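Local coordinates for protein proline dehydrogenase (Bradyrhizobium japonicum USDA 110, PDB 3HAZ) that probably oxidizes proline to glutamate in two steps, joining an FAD-dependent proline dehydrogenase and an NAD-dependent 1-pyrroline-5-carboxylate dehydrogenase in one chain, at residues 108-113 / 922-927; 769-774 / 804-809. All blocks are in the same frame, centred on the assembly; numbering follows the deposited sequence.

Interaction 1 of 2, residues 108-113 / 922-927; sequences HHETKS and SRIDDS
Glu110, midway along the helical segment 108-113, faces Ile924 at the start of helix 925-934, and their CA atoms, 8.6 Å apart, are the nearest pair between the two backbones. The contact is buried and led by a salt bridge. Glu110 reaches out as an extended chain, with CG anti to the backbone N (chi1 -176°), which carries its carboxylate to Arg923. Arg923 NE donates to Glu110 OE2 at 3.0 Å, with an N-H...O angle of 147°, and meets the anti lone pair, the one directed away from OE1. A weak bond runs from Arg923 NH1 to the same Glu110 OE2 at 3.3 Å, so one oxygen takes both donors; the carboxylate and guanidinium planes are turned 27° apart. Thr141 OG1 also bonds OE2, and Leu75 and Ala76 of helix 71-85 touch the arginine side chain. Segment 922-927 is the link from strand 917-921 of the seven-stranded aldehyde dehydrogenase sheet into helix 925-934. Ile924 takes the N-cap position there, and its N donates to Ser922 OG at 2.9 Å in an ST turn. The contact thus joins this strand-to-helix link to a helix in the region related to the DNA-binding domain of proline dehydrogenases. Ile924 and Glu110 lie alongside each other, running opposite ways, with Ile924 CG1 3.7 Å from Glu110 OE1. Farther out, Ile924 CD1 comes to 3.9 Å from Thr111 OG1, a hydroxyl that is hydrogen-bonded to Ile107 O. With an alanine at Glu110 the carboxylate is gone, and the buried guanidinium of Arg923 would probably be left without its opposite charge, while Thr141 would lose a partner. Helix 140-149 packs beside Glu110 through Ile142.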
# COMPACT_ATOMS: atom_id res chain seq x y z
N HIS A 108 19.64 4.65 46.96
CA HIS A 108 20.70 4.88 47.93
C HIS A 108 21.98 4.11 47.58
O HIS A 108 23.08 4.66 47.60
CB HIS A 108 20.21 4.49 49.34
CG HIS A 108 21.18 4.83 50.44
ND1 HIS A 108 21.37 6.11 50.90
CD2 HIS A 108 22.00 4.04 51.17
CE1 HIS A 108 22.27 6.10 51.87
NE2 HIS A 108 22.66 4.86 52.06
N HIS A 109 21.84 2.83 47.24
CA HIS A 109 23.00 2.03 46.88
C HIS A 109 23.67 2.55 45.61
O HIS A 109 24.90 2.63 45.54
CB HIS A 109 22.65 0.54 46.72
CG HIS A 109 22.17 -0.10 47.99
ND1 HIS A 109 21.39 -1.23 48.00
CD2 HIS A 109 22.34 0.25 49.29
CE1 HIS A 109 21.11 -1.56 49.25
NE2 HIS A 109 21.68 -0.68 50.05
N GLU A 110 22.86 2.88 44.60
CA GLU A 110 23.39 3.42 43.35
C GLU A 110 24.09 4.76 43.59
O GLU A 110 25.16 5.03 43.06
CB GLU A 110 22.28 3.59 42.31
CG GLU A 110 22.79 4.07 40.96
CD GLU A 110 21.73 4.06 39.86
OE1 GLU A 110 20.53 3.89 40.17
OE2 GLU A 110 22.10 4.24 38.68
N THR A 111 23.46 5.61 44.40
CA THR A 111 24.01 6.93 44.69
C THR A 111 25.30 6.85 45.50
O THR A 111 26.31 7.47 45.14
CB THR A 111 22.98 7.82 45.42
OG1 THR A 111 21.81 7.95 44.59
CG2 THR A 111 23.54 9.21 45.70
N LYS A 112 25.28 6.07 46.58
CA LYS A 112 26.46 5.92 47.43
C LYS A 112 27.65 5.30 46.69
O LYS A 112 28.77 5.80 46.79
CB LYS A 112 26.15 5.11 48.71
CG LYS A 112 25.36 5.89 49.76
CD LYS A 112 26.12 7.13 50.22
CE LYS A 112 25.37 7.86 51.33
NZ LYS A 112 26.20 8.91 51.97
N SER A 113 27.40 4.22 45.97
CA SER A 113 28.49 3.54 45.26
C SER A 113 29.14 4.45 44.22
O SER A 113 30.34 4.38 44.00
CB SER A 113 28.01 2.24 44.60
OG SER A 113 26.95 2.49 43.69
N SER A 922 21.88 13.22 36.05
CA SER A 922 21.63 12.02 36.83
C SER A 922 21.63 10.80 35.94
O SER A 922 21.22 10.87 34.78
CB SER A 922 20.28 12.11 37.54
OG SER A 922 19.99 10.89 38.21
N ARG A 923 22.08 9.68 36.50
CA ARG A 923 22.03 8.40 35.83
C ARG A 923 20.64 7.79 36.03
O ARG A 923 20.22 6.93 35.26
CB ARG A 923 23.11 7.47 36.43
CG ARG A 923 23.49 6.27 35.57
CD ARG A 923 24.81 5.67 36.06
NE ARG A 923 24.64 4.89 37.28
CZ ARG A 923 25.59 4.71 38.20
NH1 ARG A 923 25.33 3.98 39.27
NH2 ARG A 923 26.78 5.27 38.06
N ILE A 924 19.93 8.28 37.04
CA ILE A 924 18.72 7.62 37.53
C ILE A 924 17.43 8.05 36.81
O ILE A 924 16.85 9.10 37.12
CB ILE A 924 18.57 7.83 39.05
CG1 ILE A 924 19.89 7.50 39.75
CG2 ILE A 924 17.43 6.98 39.59
CD1 ILE A 924 19.86 7.66 41.26
N ASP A 925 16.98 7.23 35.87
CA ASP A 925 15.76 7.53 35.12
C ASP A 925 14.57 7.89 36.00
O ASP A 925 13.84 8.82 35.69
CB ASP A 925 15.40 6.36 34.19
CG ASP A 925 16.33 6.27 32.99
OD1 ASP A 925 16.98 7.27 32.66
OD2 ASP A 925 16.41 5.19 32.38
N ASP A 926 14.36 7.17 37.10
CA ASP A 926 13.23 7.46 37.97
C ASP A 926 13.34 8.85 38.63
O ASP A 926 12.33 9.52 38.85
CB ASP A 926 13.04 6.38 39.04
CG ASP A 926 12.59 5.05 38.45
OD1 ASP A 926 11.56 5.04 37.74
OD2 ASP A 926 13.25 4.01 38.68
N SER A 927 14.56 9.27 38.94
CA SER A 927 14.78 10.60 39.52
C SER A 927 14.52 11.68 38.47
O SER A 927 13.81 12.65 38.73
CB SER A 927 16.21 10.73 40.06
OG SER A 927 16.43 9.86 41.15
O HOH W 1 25.94 2.31 41.02

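Interaction 2 of 2, residues 769-774 / 804-809; sequences ADATAL and EDVADR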
# COMPACT_ATOMS: atom_id res chain seq x y z
N ALA A 769 21.95 18.36 40.11
CA ALA A 769 22.93 17.30 39.86
C ALA A 769 23.04 16.39 41.09
O ALA A 769 23.33 16.87 42.19
CB ALA A 769 24.29 17.90 39.51
N ASP A 770 22.79 15.09 40.91
CA ASP A 770 22.93 14.14 42.01
C ASP A 770 24.26 13.39 41.93
O ASP A 770 25.04 13.62 41.01
CB ASP A 770 21.73 13.17 42.10
CG ASP A 770 21.65 12.19 40.95
OD1 ASP A 770 22.69 11.86 40.33
OD2 ASP A 770 20.53 11.71 40.68
N ALA A 771 24.50 12.50 42.89
CA ALA A 771 25.81 11.86 43.01
C ALA A 771 26.09 10.77 41.98
O ALA A 771 27.20 10.22 41.95
CB ALA A 771 26.03 11.33 44.43
N THR A 772 25.10 10.43 41.16
CA THR A 772 25.34 9.52 40.05
C THR A 772 25.80 10.26 38.80
O THR A 772 26.14 9.63 37.79
CB THR A 772 24.09 8.69 39.68
OG1 THR A 772 23.10 9.54 39.06
CG2 THR A 772 23.51 8.01 40.91
N ALA A 773 25.81 11.58 38.84
CA ALA A 773 26.25 12.35 37.68
C ALA A 773 27.77 12.31 37.60
O ALA A 773 28.45 12.32 38.63
CB ALA A 773 25.76 13.79 37.77
N LEU A 774 28.31 12.27 36.39
CA LEU A 774 29.75 12.36 36.19
C LEU A 774 30.24 13.78 36.45
O LEU A 774 29.90 14.70 35.71
CB LEU A 774 30.10 11.93 34.76
CG LEU A 774 31.59 11.85 34.41
CD1 LEU A 774 32.30 10.86 35.31
CD2 LEU A 774 31.77 11.48 32.94
N GLU A 804 25.17 16.78 48.54
CA GLU A 804 26.28 17.10 49.43
C GLU A 804 27.47 16.15 49.30
O GLU A 804 28.62 16.58 49.43
CB GLU A 804 25.80 17.17 50.88
CG GLU A 804 25.23 15.86 51.41
CD GLU A 804 24.57 16.02 52.76
OE1 GLU A 804 24.63 17.14 53.32
OE2 GLU A 804 23.99 15.03 53.26
N ASP A 805 27.21 14.88 49.04
CA ASP A 805 28.29 13.89 48.91
C ASP A 805 29.27 14.19 47.78
O ASP A 805 30.41 13.72 47.80
CB ASP A 805 27.73 12.48 48.76
CG ASP A 805 27.35 11.86 50.08
OD1 ASP A 805 27.72 12.42 51.14
OD2 ASP A 805 26.67 10.81 50.06
N VAL A 806 28.85 14.96 46.78
CA VAL A 806 29.75 15.26 45.67
C VAL A 806 29.98 16.77 45.50
O VAL A 806 30.63 17.19 44.54
CB VAL A 806 29.26 14.63 44.34
CG1 VAL A 806 29.31 13.10 44.43
CG2 VAL A 806 27.85 15.11 44.00
N ALA A 807 29.46 17.56 46.43
CA ALA A 807 29.45 19.01 46.27
C ALA A 807 30.85 19.60 46.20
O ALA A 807 31.11 20.45 45.36
CB ALA A 807 28.65 19.69 47.41
N ASP A 808 31.75 19.13 47.07
CA ASP A 808 33.09 19.69 47.17
C ASP A 808 33.88 19.48 45.88
O ASP A 808 34.56 20.38 45.39
CB ASP A 808 33.86 19.08 48.35
CG ASP A 808 33.33 19.56 49.71
OD1 ASP A 808 32.82 20.70 49.79
OD2 ASP A 808 33.43 18.80 50.69
N ARG A 809 33.80 18.27 45.34
CA ARG A 809 34.49 17.95 44.09
C ARG A 809 33.86 18.70 42.92
O ARG A 809 34.55 19.32 42.12
CB ARG A 809 34.47 16.44 43.85
CG ARG A 809 34.93 16.01 42.46
CD ARG A 809 36.35 16.50 42.18
NE ARG A 809 37.25 16.23 43.30
CZ ARG A 809 37.73 15.03 43.61
NH1 ARG A 809 38.54 14.89 44.66
NH2 ARG A 809 37.39 13.96 42.90
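Val806, near the start of helix 804-819, packs on Ala771 in the loop after strand 765-769, their CA atoms 5.8 Å apart. From its CB, which points toward the loop, the valine forks. Val806 CG1, anti to the carbonyl carbon (chi1 -66°), lies 3.7 Å from Ala771 CB, the nearest approach of the two segments, and also borders Ala771 CA. The other branch, Val806 CG2, sits 4.0 Å from Ala771 CA. More loosely, Val806 CG2 lies 4.4 Å from Asp770 O. Both branches therefore rest on the same side of Ala771, CG1 against its methyl and CA, CG2 against CA, with Val118 adding a further apolar neighbour to the valine.

The loop that presents Ala771 is firmly shaped. Asp770 to Ala773 form a type I turn, closed by Ala773 N to Asp770 O at 3.1 Å. Within it Asp770 OD1 accepts Thr772 N at 2.9 Å, an Asx turn, and Thr772 OG1 at 2.7 Å; both donors come from the same face of the carboxylate plane. Asp770 OD2 is held by Ser922 OG, and Ala771 N by Gln803 OE1.

Strand 765-769, helix 775-787 and strand 797-803 make a beta-alpha-beta crossover between neighbouring parallel strands of the aldehyde dehydrogenase sheet, so the contact brings together the elements at the C-terminal ends of its two parallel strands. Between the segments themselves the contact is carried by apolar side-chain packing; the polar bonds that shape the loop are made with other partners or within the loop itself.

From the N terminus, the chain passes several helices before helix 106-115, then runs through the proline dehydrogenase barrel into the aldehyde dehydrogenase region. Interaction 2 closes first, a short loop of 29 residues between 769-774 and 804-809 around one crossover of that region's sheet. Interaction 1 closes only when the chain reaches 922-927, a loop of 808 residues that encloses the whole of interaction 2. Their centres lie 11 Å apart, and helix 106-115 serves both: Thr111 CG2 packs 3.5 Å from Ala771 CB, and Lys112 NZ forms a salt bridge with Asp805 OD2. One N-terminal helix is thereby tied to what follows the C-terminal ends of three neighbouring strands, 797-803, 765-769 and 917-921.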